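Local coordinates for ftsY (Mycoplasma mycoides, PDB 1ZU4), which is the SRP receptor FtsY, an SRP54-type protein whose NG fragment joins a helical bundle to a GTPase domain of the P-loop NTPase class, at residues 13-18 and 308-313. Numbering follows the deposited sequence.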
# COMPACT_ATOMS: atom_id res chain seq x y z
N LYS A 13 -9.45 9.71 10.93
CA LYS A 13 -8.53 10.31 11.88
C LYS A 13 -7.62 11.33 11.19
O LYS A 13 -7.36 12.38 11.75
CB LYS A 13 -7.63 9.28 12.57
CG LYS A 13 -8.27 8.44 13.66
CD LYS A 13 -7.18 7.79 14.51
CE LYS A 13 -7.78 6.92 15.60
NZ LYS A 13 -8.20 5.60 15.07
N SER A 14 -7.10 11.00 10.00
CA SER A 14 -6.18 11.92 9.31
C SER A 14 -6.91 13.18 8.82
O SER A 14 -6.36 14.29 8.83
CB SER A 14 -5.42 11.21 8.17
OG SER A 14 -6.33 10.62 7.28
N ALA A 15 -8.16 13.01 8.39
CA ALA A 15 -8.97 14.12 7.93
C ALA A 15 -9.30 15.06 9.09
O ALA A 15 -9.28 16.27 8.94
CB ALA A 15 -10.23 13.62 7.28
N PHE A 16 -9.58 14.50 10.26
CA PHE A 16 -9.83 15.32 11.43
C PHE A 16 -8.63 16.22 11.79
O PHE A 16 -8.81 17.41 12.07
CB PHE A 16 -10.16 14.48 12.65
CG PHE A 16 -10.37 15.33 13.88
CD1 PHE A 16 -11.58 16.01 14.07
CD2 PHE A 16 -9.33 15.53 14.80
CE1 PHE A 16 -11.76 16.86 15.19
CE2 PHE A 16 -9.51 16.38 15.92
CZ PHE A 16 -10.71 17.03 16.10
N ASN A 17 -7.45 15.62 11.86
CA ASN A 17 -6.21 16.33 12.13
C ASN A 17 -5.87 17.45 11.10
O ASN A 17 -5.49 18.58 11.46
CB ASN A 17 -5.11 15.29 12.11
CG ASN A 17 -3.88 15.71 12.86
OD1 ASN A 17 -3.73 15.44 14.08
ND2 ASN A 17 -2.93 16.28 12.13
N PHE A 18 -5.95 17.11 9.81
CA PHE A 18 -5.72 18.04 8.72
C PHE A 18 -6.77 19.17 8.76
O PHE A 18 -6.41 20.34 8.72
CB PHE A 18 -5.74 17.26 7.38
CG PHE A 18 -5.20 18.02 6.20
CD1 PHE A 18 -5.65 17.72 4.93
CD2 PHE A 18 -4.28 19.07 6.35
CE1 PHE A 18 -5.15 18.38 3.80
CE2 PHE A 18 -3.77 19.74 5.22
CZ PHE A 18 -4.21 19.40 3.94
N LEU A 308 -9.34 12.67 2.74
CA LEU A 308 -8.38 13.37 3.64
C LEU A 308 -8.84 14.79 3.86
O LEU A 308 -8.70 15.34 4.96
CB LEU A 308 -6.97 13.46 3.03
CG LEU A 308 -5.88 14.24 3.80
CD1 LEU A 308 -5.78 13.78 5.29
CD2 LEU A 308 -4.56 14.08 3.08
N SER A 309 -9.43 15.36 2.80
CA SER A 309 -9.86 16.75 2.77
C SER A 309 -11.29 16.99 3.25
O SER A 309 -11.71 18.14 3.30
CB SER A 309 -9.72 17.26 1.34
OG SER A 309 -8.34 17.23 0.99
N SER A 310 -12.01 15.93 3.62
CA SER A 310 -13.45 15.96 3.83
C SER A 310 -13.87 16.89 4.94
O SER A 310 -14.94 17.53 4.84
CB SER A 310 -14.03 14.57 4.08
OG SER A 310 -13.41 13.96 5.19
N GLY A 311 -13.01 17.01 5.95
CA GLY A 311 -13.28 17.85 7.11
C GLY A 311 -13.28 19.34 6.83
O GLY A 311 -13.88 20.10 7.59
N PHE A 312 -12.64 19.78 5.75
CA PHE A 312 -12.65 21.22 5.47
C PHE A 312 -13.35 21.61 4.17
O PHE A 312 -13.38 22.79 3.79
CB PHE A 312 -11.23 21.82 5.56
CG PHE A 312 -10.24 21.25 4.55
CD1 PHE A 312 -10.21 21.70 3.25
CD2 PHE A 312 -9.28 20.33 4.95
CE1 PHE A 312 -9.26 21.23 2.35
CE2 PHE A 312 -8.34 19.85 4.06
CZ PHE A 312 -8.33 20.30 2.77
N MET A 313 -13.93 20.61 3.51
CA MET A 313 -14.50 20.80 2.19
C MET A 313 -16.02 20.85 2.21
O MET A 313 -16.67 20.49 1.22
CB MET A 313 -14.01 19.69 1.23
CG MET A 313 -12.55 19.87 0.77
SD MET A 313 -12.15 21.54 0.16
CE MET A 313 -13.18 21.54 -1.31
O HOH W 1 -10.14 17.05 6.26
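F18 of helix 12-27 reaches across to L308 and F312 at the C-terminal end of the chain. Its CG stands anti to the backbone N (chi1 -167°), which carries the ring outward so that it touches both L308 and F312. F18 CB passes L308 CD1 at 4.1 Å; one atom past CG, F18 CD1 rests against L308 CG at 3.7 Å. F18 CD1 and F18 CE1 both meet F312 CE2 at 3.5 Å, and F18 CZ has F312 CE2 at the limit of contact. The rings form a T-shaped pair, the edge of F312 directed at the face of F18, with planes at 87° and centroids 5.2 Å apart. A flat ring suits F18 because it can touch a branched aliphatic chain and a second aromatic at once. F312 N donates to S309 O, a bond within the turn that helps fix the backbone, and that same oxygen lies over the centre of one face of the F312 ring.

One turn earlier on the helix, A15 has only a methyl group, which lets the backbones close up until A15 CA meets L308 O in a C-H...O contact of 3.2 Å. One water links the polar backbone atoms alongside, donating to A15 O (2.9 Å) and to L308 O (2.6 Å) while accepting from G311 N (2.9 Å). L308 CD1 lies against the backbone carbonyl of S14, and the small serine side chain borders the same methyl.

The chain leaving helix 301-308 is thus laid against helix 12-27, near the N-terminus. Helix 71-87 also borders it, with V79 touching S309 and K75 NZ bonded to F312 O. M264 and D265, in the loop after strand 258-262, reach S14 and K13, consistent with a place near the junction of helical bundle and GTPase domain.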